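PDB 3N6Z: putative immunoglobulin A1 protease from Bacteroides ovatus, which is probably a hydrolase, perhaps a protease that cleaves immunoglobulin A1. Local coordinates for residues I201-N207 / E235-G241; N267-W271 / I341-N345; C130-V136 / I168-T174; G181-A187 / K219-G225; N345-W349 / F359-E363. All coordinates share one frame; numbering follows the deposited sequence. Where two conformers were deposited one is given.

Contact 1 (I201-N207 / E235-G241); sequences IKNCYSN and ENCYAYG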
# COMPACT_ATOMS: atom_id res chain seq x y z
N ILE A 201 -1.15 -6.71 4.74
CA ILE A 201 -2.09 -5.95 3.92
C ILE A 201 -3.22 -6.90 3.56
O ILE A 201 -2.98 -7.97 3.01
CB ILE A 201 -1.43 -5.37 2.65
CG1 ILE A 201 -0.17 -4.58 3.01
CG2 ILE A 201 -2.42 -4.50 1.85
CD1 ILE A 201 0.72 -4.14 1.83
N LYS A 202 -4.46 -6.51 3.88
CA LYS A 202 -5.61 -7.39 3.72
C LYS A 202 -6.83 -6.64 3.20
O LYS A 202 -7.14 -5.56 3.71
CB LYS A 202 -5.96 -8.03 5.07
CG LYS A 202 -7.18 -8.96 5.06
CD LYS A 202 -7.47 -9.58 6.41
CE LYS A 202 -8.65 -10.54 6.31
NZ LYS A 202 -8.37 -11.66 5.36
N ASN A 203 -7.54 -7.23 2.23
CA ASN A 203 -8.76 -6.64 1.70
C ASN A 203 -8.51 -5.21 1.17
O ASN A 203 -9.19 -4.26 1.55
CB ASN A 203 -9.91 -6.68 2.73
CG ASN A 203 -10.65 -8.02 2.72
OD1 ASN A 203 -10.98 -8.57 1.64
ND2 ASN A 203 -10.88 -8.56 3.90
N CYS A 204 -7.54 -5.12 0.29
CA CYS A 204 -7.17 -3.87 -0.36
C CYS A 204 -7.08 -4.01 -1.86
O CYS A 204 -6.83 -5.07 -2.39
CB CYS A 204 -5.81 -3.33 0.13
SG CYS A 204 -5.78 -2.89 1.89
N TYR A 205 -7.28 -2.92 -2.56
CA TYR A 205 -6.98 -2.87 -3.99
C TYR A 205 -6.29 -1.55 -4.36
O TYR A 205 -6.32 -0.56 -3.61
CB TYR A 205 -8.24 -3.09 -4.85
CG TYR A 205 -9.25 -1.96 -4.87
CD1 TYR A 205 -10.26 -1.91 -3.94
CD2 TYR A 205 -9.21 -0.97 -5.85
CE1 TYR A 205 -11.21 -0.89 -3.96
CE2 TYR A 205 -10.17 0.04 -5.91
CZ TYR A 205 -11.18 0.09 -4.95
OH TYR A 205 -12.13 1.10 -4.95
N SER A 206 -5.68 -1.55 -5.54
CA SER A 206 -5.15 -0.34 -6.11
C SER A 206 -5.32 -0.31 -7.61
O SER A 206 -5.21 -1.35 -8.27
CB SER A 206 -3.67 -0.21 -5.78
OG SER A 206 -3.10 1.01 -6.23
N ASN A 207 -5.58 0.89 -8.12
CA ASN A 207 -5.53 1.22 -9.53
C ASN A 207 -4.44 2.29 -9.83
O ASN A 207 -4.43 2.93 -10.91
CB ASN A 207 -6.91 1.71 -9.98
CG ASN A 207 -6.95 1.99 -11.45
OD1 ASN A 207 -6.18 1.41 -12.22
ND2 ASN A 207 -7.83 2.90 -11.86
N GLU A 235 -3.20 -10.66 1.77
CA GLU A 235 -4.40 -11.50 1.65
C GLU A 235 -5.55 -10.69 1.06
O GLU A 235 -5.75 -9.56 1.48
CB GLU A 235 -4.72 -12.00 3.07
CG GLU A 235 -5.87 -12.85 3.29
CD GLU A 235 -5.68 -13.56 4.63
OE1 GLU A 235 -5.95 -12.95 5.66
OE2 GLU A 235 -5.17 -14.70 4.62
N ASN A 236 -6.33 -11.27 0.17
CA ASN A 236 -7.52 -10.64 -0.36
C ASN A 236 -7.22 -9.27 -0.96
O ASN A 236 -7.89 -8.28 -0.71
CB ASN A 236 -8.64 -10.57 0.68
CG ASN A 236 -8.89 -11.92 1.41
OD1 ASN A 236 -9.14 -11.92 2.59
ND2 ASN A 236 -8.83 -13.02 0.71
N CYS A 237 -6.17 -9.23 -1.78
CA CYS A 237 -5.81 -7.99 -2.48
C CYS A 237 -5.75 -8.19 -3.97
O CYS A 237 -5.42 -9.26 -4.46
CB CYS A 237 -4.46 -7.44 -2.03
SG CYS A 237 -4.41 -6.91 -0.30
N TYR A 238 -6.04 -7.12 -4.72
CA TYR A 238 -5.80 -7.09 -6.16
C TYR A 238 -5.40 -5.71 -6.62
O TYR A 238 -5.67 -4.72 -5.93
CB TYR A 238 -7.01 -7.67 -6.94
CG TYR A 238 -7.99 -6.70 -7.52
CD1 TYR A 238 -9.03 -6.15 -6.76
CD2 TYR A 238 -7.90 -6.31 -8.85
CE1 TYR A 238 -9.95 -5.26 -7.33
CE2 TYR A 238 -8.82 -5.44 -9.43
CZ TYR A 238 -9.83 -4.90 -8.66
OH TYR A 238 -10.73 -4.05 -9.26
N ALA A 239 -4.80 -5.65 -7.80
CA ALA A 239 -4.39 -4.40 -8.39
C ALA A 239 -4.66 -4.40 -9.88
O ALA A 239 -4.63 -5.44 -10.53
CB ALA A 239 -2.91 -4.10 -8.11
N TYR A 240 -4.89 -3.21 -10.42
CA TYR A 240 -5.07 -3.05 -11.85
C TYR A 240 -4.42 -1.85 -12.47
O TYR A 240 -4.53 -1.63 -13.70
CB TYR A 240 -6.52 -3.22 -12.26
CG TYR A 240 -7.54 -2.20 -11.81
CD1 TYR A 240 -8.06 -2.23 -10.52
CD2 TYR A 240 -8.10 -1.30 -12.72
CE1 TYR A 240 -9.09 -1.38 -10.14
CE2 TYR A 240 -9.12 -0.41 -12.33
CZ TYR A 240 -9.63 -0.48 -11.04
OH TYR A 240 -10.64 0.34 -10.58
N GLY A 241 -3.68 -1.08 -11.70
CA GLY A 241 -2.84 -0.04 -12.33
C GLY A 241 -1.55 -0.58 -12.97
O GLY A 241 -1.01 -1.59 -12.55
O HOH W 1 -1.99 -0.71 -9.02
O HOH W 2 -6.02 0.64 -14.96
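I201-N207 and E235-G241 are stacked parallel rungs in the buried middle of a beta-solenoid, each turning a corner at an asparagine, N203 or N236. Past the corner, the axes of strands 204-206 and 237-239 approach to 4.8 Å, with 5° between them. C204 O accepts Y238 N, Y238 O accepts S206 N and S206 O accepts Y240 N, whereas at the corner C204 N makes weak bonds to N236 O and C237 SG. Before the corner the chain of K202 runs out straight and bends at its last torsion (chi4 61°), which brings NZ 2.8 Å from E235 OE1 in a salt bridge approached from above the carboxylate plane. The same ammonium donates to N236 OD1 at 2.9 Å, so one charge ties two residues of the next rung. N203 and N236 lie side by side, N203 OD1 held by W349 NE1. Beyond the corner, the rings of Y205 and Y238 are tilted by 22° but slid apart, centroids 6.0 Å from each other; Y205 OH bonds to S362 and Y238 OH to P357. The N207 amide lies nearly flat over the Y240 ring, with CB 3.8 Å from the ring centroid. The other face of these strands carries small, buried side chains, C204 CB touching C237 SG at 3.9 Å. Like residues stacked on successive coils, with asparagines at the turn, are characteristic of parallel beta-helices.

Contact 2 (N267-W271 / I341-N345); sequences NSAAW and IVAWN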
# COMPACT_ATOMS: atom_id res chain seq x y z
N ASN A 267 -5.21 -15.69 -1.71
CA ASN A 267 -6.47 -15.14 -2.19
C ASN A 267 -6.27 -13.73 -2.72
O ASN A 267 -6.83 -12.77 -2.22
CB ASN A 267 -7.52 -15.16 -1.08
CG ASN A 267 -7.82 -16.54 -0.60
OD1 ASN A 267 -7.63 -16.89 0.60
ND2 ASN A 267 -8.27 -17.35 -1.49
N SER A 268 -5.45 -13.63 -3.75
CA SER A 268 -5.06 -12.37 -4.37
C SER A 268 -5.02 -12.49 -5.86
O SER A 268 -4.97 -13.59 -6.44
CB SER A 268 -3.74 -11.88 -3.77
OG SER A 268 -3.92 -11.57 -2.35
N ALA A 269 -5.06 -11.34 -6.55
CA ALA A 269 -5.12 -11.36 -8.00
C ALA A 269 -4.38 -10.18 -8.65
O ALA A 269 -4.46 -9.03 -8.18
CB ALA A 269 -6.59 -11.34 -8.49
N ALA A 270 -3.70 -10.47 -9.75
CA ALA A 270 -3.03 -9.46 -10.56
C ALA A 270 -3.89 -9.12 -11.76
O ALA A 270 -4.29 -10.02 -12.53
CB ALA A 270 -1.64 -9.97 -11.02
N TRP A 271 -4.15 -7.85 -11.95
CA TRP A 271 -4.93 -7.36 -13.08
C TRP A 271 -4.28 -6.14 -13.70
O TRP A 271 -4.94 -5.34 -14.39
CB TRP A 271 -6.38 -7.13 -12.64
CG TRP A 271 -7.44 -7.25 -13.65
CD1 TRP A 271 -7.35 -7.04 -15.00
CD2 TRP A 271 -8.82 -7.53 -13.38
NE1 TRP A 271 -8.58 -7.25 -15.59
CE2 TRP A 271 -9.50 -7.54 -14.62
CE3 TRP A 271 -9.53 -7.80 -12.22
CZ2 TRP A 271 -10.89 -7.78 -14.71
CZ3 TRP A 271 -10.89 -8.05 -12.30
CH2 TRP A 271 -11.55 -8.03 -13.54
N ILE A 341 -13.01 -12.27 -6.59
CA ILE A 341 -12.69 -11.11 -5.74
C ILE A 341 -13.87 -10.77 -4.82
O ILE A 341 -13.68 -10.62 -3.62
CB ILE A 341 -12.27 -9.91 -6.60
CG1 ILE A 341 -10.91 -10.18 -7.29
CG2 ILE A 341 -12.20 -8.62 -5.75
CD1 ILE A 341 -10.56 -9.25 -8.47
N VAL A 342 -15.08 -10.70 -5.36
CA VAL A 342 -16.22 -10.35 -4.52
C VAL A 342 -16.42 -11.40 -3.41
O VAL A 342 -16.73 -11.07 -2.28
CB VAL A 342 -17.50 -10.12 -5.34
CG1 VAL A 342 -18.73 -10.00 -4.46
CG2 VAL A 342 -17.32 -8.89 -6.23
N ALA A 343 -16.19 -12.68 -3.73
CA ALA A 343 -16.31 -13.75 -2.74
C ALA A 343 -15.31 -13.67 -1.57
O ALA A 343 -15.53 -14.27 -0.50
CB ALA A 343 -16.24 -15.14 -3.45
N TRP A 344 -14.23 -12.92 -1.73
CA TRP A 344 -13.33 -12.66 -0.61
C TRP A 344 -14.02 -12.07 0.61
O TRP A 344 -13.69 -12.43 1.75
CB TRP A 344 -12.15 -11.78 -1.02
CG TRP A 344 -11.25 -12.35 -2.00
CD1 TRP A 344 -11.12 -13.68 -2.37
CD2 TRP A 344 -10.34 -11.63 -2.84
NE1 TRP A 344 -10.18 -13.82 -3.35
CE2 TRP A 344 -9.68 -12.58 -3.65
CE3 TRP A 344 -10.01 -10.28 -2.96
CZ2 TRP A 344 -8.72 -12.21 -4.58
CZ3 TRP A 344 -9.03 -9.91 -3.87
CH2 TRP A 344 -8.40 -10.88 -4.68
N ASN A 345 -14.97 -11.16 0.36
CA ASN A 345 -15.82 -10.62 1.42
C ASN A 345 -16.98 -9.89 0.77
O ASN A 345 -16.88 -8.71 0.43
CB ASN A 345 -15.07 -9.70 2.39
CG ASN A 345 -15.98 -9.19 3.49
OD1 ASN A 345 -17.16 -9.51 3.50
ND2 ASN A 345 -15.45 -8.37 4.39
O HOH W 3 -9.74 -16.69 -3.67
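W344, near the end of helix 334-344, lays its indole against the corner of a solenoid rung at N267. Its CB leaves the helix with CG anti to the carbonyl carbon (chi1 -64°), sending the ring out toward strand 268-270. CD1 and NE1 come first, passing N267 CB, which lies 3.7 Å from NE1. In the ring plane, NE1 donates to water 3 at 2.9 Å, which also accepts from N267 ND2; that amide nitrogen bonds to N298 too. Next, CE2 and CZ2 slide beneath the N267 carbonyl, whose O sits over one face near the rim, 3.1 Å from CZ2. CD2, CE3 and CZ3 lie within 4.1 Å of that same O. At the far end CH2 reaches A269 CB at 4.2 Å. The other face of the indole is backed by I341 CA, over its centre. I341 in turn extends CD1 to the edge of the W271 ring, 4.0 Å from CZ3. A leucine in place of W344 would probably leave the bridging water without its indole donor and open a gap between I341 and the N267 carbonyl. Here a C-terminal helix packs across a parallel beta-solenoid, with a tryptophan laid over the corner of one coil.

Contact 3 (C130-V136 / I168-T174); sequences CRNVGFV and IVNCYTT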
# COMPACT_ATOMS: atom_id res chain seq x y z
N CYS A 130 -4.01 1.13 9.76
CA CYS A 130 -4.81 2.00 8.93
C CYS A 130 -5.91 1.14 8.33
O CYS A 130 -5.62 0.10 7.71
CB CYS A 130 -3.95 2.62 7.84
SG CYS A 130 -4.85 3.67 6.67
N ARG A 131 -7.16 1.57 8.47
CA ARG A 131 -8.28 0.81 7.97
C ARG A 131 -9.35 1.70 7.39
O ARG A 131 -9.52 2.86 7.81
CB ARG A 131 -8.88 -0.08 9.07
CG ARG A 131 -9.44 0.68 10.28
CD ARG A 131 -9.85 -0.29 11.44
NE ARG A 131 -10.14 0.41 12.69
CZ ARG A 131 -9.23 1.08 13.39
NH1 ARG A 131 -7.99 1.19 12.92
NH2 ARG A 131 -9.56 1.70 14.52
N ASN A 132 -10.11 1.13 6.47
CA ASN A 132 -11.33 1.74 5.98
C ASN A 132 -11.15 3.14 5.36
O ASN A 132 -11.98 4.02 5.57
CB ASN A 132 -12.42 1.79 7.07
CG ASN A 132 -12.57 0.48 7.82
OD1 ASN A 132 -12.64 -0.57 7.19
ND2 ASN A 132 -12.63 0.55 9.16
N VAL A 133 -10.08 3.32 4.57
CA VAL A 133 -9.89 4.58 3.84
C VAL A 133 -9.51 4.29 2.39
O VAL A 133 -8.75 3.36 2.10
CB VAL A 133 -8.86 5.51 4.53
CG1 VAL A 133 -7.42 4.94 4.48
CG2 VAL A 133 -8.90 6.93 3.95
N GLY A 134 -9.99 5.14 1.48
CA GLY A 134 -9.52 5.17 0.11
C GLY A 134 -8.78 6.44 -0.19
O GLY A 134 -9.14 7.50 0.33
N PHE A 135 -7.73 6.32 -0.98
CA PHE A 135 -7.02 7.47 -1.54
C PHE A 135 -7.35 7.57 -3.02
O PHE A 135 -7.02 6.65 -3.79
CB PHE A 135 -5.50 7.36 -1.35
CG PHE A 135 -5.05 7.55 0.05
CD1 PHE A 135 -5.17 6.53 0.98
CD2 PHE A 135 -4.47 8.76 0.45
CE1 PHE A 135 -4.74 6.71 2.28
CE2 PHE A 135 -4.07 8.94 1.74
CZ PHE A 135 -4.18 7.93 2.67
N VAL A 136 -8.02 8.64 -3.44
CA VAL A 136 -8.41 8.84 -4.83
C VAL A 136 -7.53 9.90 -5.47
O VAL A 136 -7.38 11.00 -4.93
CB VAL A 136 -9.90 9.24 -4.92
CG1 VAL A 136 -10.27 9.68 -6.35
CG2 VAL A 136 -10.81 8.11 -4.40
N ILE A 168 -2.54 -2.64 7.12
CA ILE A 168 -3.44 -1.86 6.28
C ILE A 168 -4.54 -2.80 5.84
O ILE A 168 -4.29 -3.82 5.18
CB ILE A 168 -2.72 -1.23 5.06
CG1 ILE A 168 -1.68 -0.21 5.55
CG2 ILE A 168 -3.75 -0.58 4.11
CD1 ILE A 168 -0.79 0.38 4.44
N VAL A 169 -5.79 -2.45 6.17
CA VAL A 169 -6.94 -3.34 5.98
C VAL A 169 -8.13 -2.53 5.41
O VAL A 169 -8.46 -1.44 5.91
CB VAL A 169 -7.29 -4.02 7.33
CG1 VAL A 169 -8.45 -4.97 7.17
CG2 VAL A 169 -6.06 -4.76 7.89
N ASN A 170 -8.82 -3.10 4.42
CA ASN A 170 -10.02 -2.46 3.86
C ASN A 170 -9.70 -1.06 3.33
O ASN A 170 -10.43 -0.10 3.61
CB ASN A 170 -11.19 -2.38 4.85
CG ASN A 170 -11.47 -3.65 5.60
OD1 ASN A 170 -11.25 -4.76 5.12
ND2 ASN A 170 -11.96 -3.47 6.83
N CYS A 171 -8.61 -0.95 2.58
CA CYS A 171 -8.20 0.32 2.01
C CYS A 171 -7.98 0.20 0.50
O CYS A 171 -7.78 -0.89 -0.02
CB CYS A 171 -6.91 0.85 2.67
SG CYS A 171 -7.08 1.27 4.40
N TYR A 172 -7.93 1.33 -0.18
CA TYR A 172 -7.60 1.35 -1.59
C TYR A 172 -6.90 2.61 -1.98
O TYR A 172 -6.99 3.64 -1.27
CB TYR A 172 -8.83 1.10 -2.46
CG TYR A 172 -9.79 2.26 -2.67
CD1 TYR A 172 -9.65 3.10 -3.76
CD2 TYR A 172 -10.90 2.42 -1.85
CE1 TYR A 172 -10.60 4.10 -4.03
CE2 TYR A 172 -11.85 3.43 -2.09
CZ TYR A 172 -11.70 4.24 -3.19
OH TYR A 172 -12.66 5.20 -3.47
N THR A 173 -6.18 2.55 -3.10
CA THR A 173 -5.54 3.70 -3.69
C THR A 173 -5.73 3.76 -5.19
O THR A 173 -5.81 2.74 -5.89
CB THR A 173 -4.03 3.78 -3.39
OG1 THR A 173 -3.37 2.72 -4.08
CG2 THR A 173 -3.74 3.66 -1.89
N THR A 174 -5.79 4.99 -5.67
CA THR A 174 -5.75 5.31 -7.11
C THR A 174 -4.83 6.50 -7.29
O THR A 174 -4.60 7.28 -6.36
CB THR A 174 -7.16 5.58 -7.71
OG1 THR A 174 -7.52 6.97 -7.56
CG2 THR A 174 -8.26 4.68 -7.07
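G134 and Y172 form the tight part of this contact, with G134 CA over one face of the Y172 ring and 3.8 Å from its centroid. A side chain at that glycine would run into Y172 CE2. The backbones are drawn together here too: F135 N gives Y172 O a bond of 2.8 Å that is close to straight (167°), and T174 N meets F135 O at the same 2.8 Å. V136 CG2 touches the phenol end of Y172, 3.6 Å from OH, which also bonds to E363 N. Inside the coil C171 SG packs on V133 CG1 at 3.7 Å and stands 4.0 Å from C130 SG, too far for a disulfide. It also receives a weak bond from V133 N. The corner is looser and partly exposed to solvent. There N132 and N170 extend side by side, their amide planes 20° apart, and N170 ND2 donates to N132 OD1 at 3.0 Å, while N132 ND2 turns to D103. R131 carries its guanidinium away from V169 to a salt bridge with D101. Amide-to-amide bonding between asparagines stacked at the turns of neighbouring coils is the kind of pairing that builds the asparagine ladders of parallel beta-helices.

Contact 4 (G181-A187 / K219-G225); sequences GAAGGIA and KAGGIAG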
# COMPACT_ATOMS: atom_id res chain seq x y z
N GLY A 181 13.88 2.28 -5.77
CA GLY A 181 14.30 1.16 -4.94
C GLY A 181 13.16 0.31 -4.43
O GLY A 181 13.34 -0.87 -4.11
N ALA A 182 11.99 0.92 -4.30
CA ALA A 182 10.73 0.16 -4.18
C ALA A 182 9.59 1.05 -4.64
O ALA A 182 9.67 2.28 -4.52
CB ALA A 182 10.49 -0.35 -2.74
N ALA A 183 8.53 0.45 -5.13
CA ALA A 183 7.33 1.18 -5.48
C ALA A 183 6.15 0.24 -5.36
O ALA A 183 6.18 -0.86 -5.93
CB ALA A 183 7.41 1.80 -6.90
N GLY A 184 5.14 0.64 -4.59
CA GLY A 184 3.91 -0.14 -4.49
C GLY A 184 2.68 0.73 -4.49
O GLY A 184 2.71 1.86 -4.04
N GLY A 185 1.56 0.17 -4.96
CA GLY A 185 0.33 0.96 -4.95
C GLY A 185 -0.14 1.32 -3.55
O GLY A 185 -0.70 2.38 -3.34
N ILE A 186 0.08 0.41 -2.61
CA ILE A 186 -0.29 0.61 -1.20
C ILE A 186 0.92 1.04 -0.35
O ILE A 186 0.89 2.09 0.30
CB ILE A 186 -1.00 -0.66 -0.58
CG1 ILE A 186 -2.25 -1.08 -1.37
CG2 ILE A 186 -1.27 -0.46 0.93
CD1 ILE A 186 -3.40 -0.09 -1.37
N ALA A 187 1.97 0.20 -0.35
CA ALA A 187 3.15 0.43 0.49
C ALA A 187 4.41 0.18 -0.31
O ALA A 187 4.46 -0.74 -1.13
CB ALA A 187 3.12 -0.53 1.71
N LYS A 219 12.12 -2.63 -7.55
CA LYS A 219 11.20 -3.54 -6.85
C LYS A 219 9.80 -2.92 -6.91
O LYS A 219 9.43 -2.14 -6.04
CB LYS A 219 11.64 -3.76 -5.40
CG LYS A 219 13.11 -4.17 -5.20
CD LYS A 219 13.53 -4.11 -3.72
CE LYS A 219 15.04 -3.97 -3.57
NZ LYS A 219 15.53 -2.66 -4.08
N ALA A 220 9.07 -3.24 -7.97
CA ALA A 220 7.76 -2.61 -8.25
C ALA A 220 6.64 -3.64 -8.13
O ALA A 220 6.70 -4.70 -8.74
CB ALA A 220 7.74 -1.97 -9.63
N GLY A 221 5.63 -3.33 -7.32
CA GLY A 221 4.46 -4.20 -7.15
C GLY A 221 3.17 -3.43 -7.21
O GLY A 221 3.07 -2.30 -6.72
N GLY A 222 2.10 -4.10 -7.66
CA GLY A 222 0.79 -3.48 -7.68
C GLY A 222 0.33 -3.07 -6.30
O GLY A 222 -0.32 -2.04 -6.13
N ILE A 223 0.67 -3.90 -5.29
CA ILE A 223 0.32 -3.67 -3.89
C ILE A 223 1.52 -3.19 -3.06
O ILE A 223 1.44 -2.12 -2.40
CB ILE A 223 -0.34 -4.90 -3.26
CG1 ILE A 223 -1.64 -5.22 -4.00
CG2 ILE A 223 -0.56 -4.75 -1.72
CD1 ILE A 223 -2.80 -4.23 -3.81
N ALA A 224 2.62 -3.93 -3.08
CA ALA A 224 3.82 -3.62 -2.31
C ALA A 224 5.04 -3.79 -3.20
O ALA A 224 5.14 -4.75 -3.96
CB ALA A 224 3.91 -4.52 -1.06
N GLY A 225 6.04 -2.92 -3.02
CA GLY A 225 7.28 -3.09 -3.76
C GLY A 225 8.17 -4.21 -3.28
O GLY A 225 8.64 -5.03 -4.09
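K219 sets CG anti to its carbonyl carbon, runs out extended and turns at the last torsion (chi4 67°), so that NZ curls over G181 and meets G181 O at 2.8 Å, in the carbonyl plane and on a lone pair. Matching first torsions of I186 (chi1 -57°) and I223 (chi1 -62°) lay these two chains side by side, I186 CG1 lying 4.0 Å from I223 CD1. Between these ends the backbones pair in parallel: A183 N bonds to K219 O at 2.9 Å, and A183 O accepts G221 N. Both chains then fold back tightly. I223 O takes two donors at once, I186 N at 2.9 Å and A187 N at 3.1 Å, and A187 O accepts G225 N. The close fit leaves no room at G184, where a CB would strike I223 O and A187 O. With a serine in place of K219, G181 O would probably lose its ammonium partner and the glycine end would be freer to move. The same NZ also bonds to G217 O, and D212 receives both G181 N and K219 N. Strand 183-184 lies between 147-148 and 218-221, which next pairs with 248-251; A183 rests on V210 of strand 209-212, and beyond the bend A224 packs on L254 of strand 254-257.

Contact 5 (N345-W349 / F359-E363); sequences NPNLW and FQWSE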
# COMPACT_ATOMS: atom_id res chain seq x y z
N ASN A 345 -14.97 -11.16 0.36
CA ASN A 345 -15.82 -10.62 1.42
C ASN A 345 -16.98 -9.89 0.77
O ASN A 345 -16.88 -8.71 0.43
CB ASN A 345 -15.07 -9.70 2.39
CG ASN A 345 -15.98 -9.19 3.49
OD1 ASN A 345 -17.16 -9.51 3.50
ND2 ASN A 345 -15.45 -8.37 4.39
N PRO A 346 -18.12 -10.58 0.60
CA PRO A 346 -19.26 -9.97 -0.08
C PRO A 346 -19.89 -8.77 0.64
O PRO A 346 -20.64 -8.01 0.03
CB PRO A 346 -20.26 -11.12 -0.14
CG PRO A 346 -19.47 -12.31 -0.08
CD PRO A 346 -18.28 -12.03 0.76
N ASN A 347 -19.59 -8.61 1.93
CA ASN A 347 -20.01 -7.42 2.68
C ASN A 347 -19.19 -6.16 2.37
O ASN A 347 -19.63 -5.06 2.69
CB ASN A 347 -19.98 -7.71 4.18
CG ASN A 347 -20.95 -8.82 4.58
OD1 ASN A 347 -22.06 -8.93 4.04
ND2 ASN A 347 -20.53 -9.65 5.53
N LEU A 348 -18.00 -6.34 1.77
CA LEU A 348 -17.07 -5.26 1.46
C LEU A 348 -17.02 -4.98 -0.03
O LEU A 348 -17.13 -3.84 -0.46
CB LEU A 348 -15.65 -5.61 1.96
CG LEU A 348 -14.53 -4.65 1.58
CD1 LEU A 348 -14.78 -3.26 2.18
CD2 LEU A 348 -13.17 -5.25 2.00
N TRP A 349 -16.80 -6.05 -0.80
CA TRP A 349 -16.55 -5.94 -2.23
C TRP A 349 -17.85 -5.94 -3.03
O TRP A 349 -18.87 -6.52 -2.62
CB TRP A 349 -15.68 -7.07 -2.69
CG TRP A 349 -14.31 -7.16 -2.08
CD1 TRP A 349 -13.95 -7.93 -1.02
CD2 TRP A 349 -13.11 -6.54 -2.56
NE1 TRP A 349 -12.59 -7.83 -0.81
CE2 TRP A 349 -12.05 -6.99 -1.74
CE3 TRP A 349 -12.82 -5.67 -3.63
CZ2 TRP A 349 -10.73 -6.59 -1.94
CZ3 TRP A 349 -11.53 -5.27 -3.82
CH2 TRP A 349 -10.50 -5.73 -2.98
N PHE A 359 -15.02 -1.40 -3.55
CA PHE A 359 -15.74 -1.58 -2.31
C PHE A 359 -17.13 -1.00 -2.46
O PHE A 359 -17.37 -0.10 -3.26
CB PHE A 359 -15.04 -0.88 -1.12
CG PHE A 359 -13.63 -1.35 -0.83
CD1 PHE A 359 -13.19 -2.63 -1.10
CD2 PHE A 359 -12.77 -0.47 -0.22
CE1 PHE A 359 -11.90 -3.02 -0.78
CE2 PHE A 359 -11.49 -0.85 0.15
CZ PHE A 359 -11.06 -2.12 -0.17
N GLN A 360 -18.01 -1.45 -1.58
CA GLN A 360 -19.38 -0.94 -1.58
C GLN A 360 -19.41 0.56 -1.30
O GLN A 360 -20.31 1.26 -1.77
CB GLN A 360 -20.21 -1.74 -0.60
CG GLN A 360 -20.47 -3.13 -1.22
CD GLN A 360 -21.16 -4.08 -0.33
OE1 GLN A 360 -22.01 -3.69 0.46
NE2 GLN A 360 -20.80 -5.37 -0.44
N TRP A 361 -18.40 1.07 -0.58
CA TRP A 361 -18.27 2.48 -0.23
C TRP A 361 -17.26 3.27 -1.08
O TRP A 361 -17.05 4.44 -0.84
CB TRP A 361 -17.93 2.61 1.24
CG TRP A 361 -16.77 1.84 1.74
CD1 TRP A 361 -16.82 0.63 2.33
CD2 TRP A 361 -15.37 2.23 1.75
NE1 TRP A 361 -15.56 0.21 2.70
CE2 TRP A 361 -14.66 1.20 2.40
CE3 TRP A 361 -14.67 3.37 1.33
CZ2 TRP A 361 -13.27 1.25 2.60
CZ3 TRP A 361 -13.31 3.43 1.53
CH2 TRP A 361 -12.62 2.36 2.16
N SER A 362 -16.64 2.64 -2.07
CA SER A 362 -15.70 3.34 -2.95
C SER A 362 -16.38 4.49 -3.65
O SER A 362 -17.57 4.39 -4.04
CB SER A 362 -15.07 2.38 -3.97
OG SER A 362 -14.29 1.36 -3.34
N GLU A 363 -15.65 5.59 -3.79
CA GLU A 363 -16.15 6.72 -4.56
C GLU A 363 -16.37 6.30 -6.02
O GLU A 363 -15.59 5.55 -6.61
CB GLU A 363 -15.20 7.91 -4.47
CG GLU A 363 -15.84 9.16 -5.05
CD GLU A 363 -15.02 10.40 -4.93
OE1 GLU A 363 -13.96 10.46 -5.57
OE2 GLU A 363 -15.48 11.36 -4.28
OXT GLU A 363 -17.37 6.74 -6.63
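Q360 NE2 serves two carbonyls of the facing loop. Its bond to W349 O, 3.1 Å long and nearly straight at 169°, lies in the amide plane of Q360 but comes from above the carbonyl plane of W349; the one to P346 O is weak. The backbone adds Q360 N to L348 O at 2.8 Å. Beside this polar strip is an apolar one. L348 holds CG anti to its backbone N (chi1 174°) and lies alongside F359, with CD1 over the face of the ring, 3.9 Å from its centroid. The same methyl reaches W361 NE1 at 3.6 Å. F359 in turn points an edge at the six-membered ring of W349 in a T-shaped pair, centroids 5.0 Å apart and planes at 70°, CE1 being its nearest atom. Both loops are braced internally: N345 OD1 makes an Asx turn with N347 N, and N345 O accepts L348 N and W349 N, while F359 to S362 form a type I turn. The segment 345-349 follows helix 334-344, and the chain ends with 359-363. Together they lie against the solenoid, F359 setting its ring edge-to-face with Y205 of strand 204-206, and E363 making a salt bridge to K110 of strand 107-110.

From the N terminus, contact 3 closes first, joining two successive coils. Contact 4 opens at 181-187 before contact 1 opens at 201-207, and closes at 219-225 before contact 1 closes at 235-241, so these two cross, each joining the same two coils at different places. S206 and T173 link contacts 1 and 3 within a single sheet, and T173 also reaches G185 of contact 4. Contact 2 begins on the next rung, at 267-271, but closes far along the chain on helix 334-344. Contact 5 starts at their shared N345 and makes a short closing loop. Contact 2 thus brings the C-terminal part back onto a coil, and contact 5 closes that part on itself.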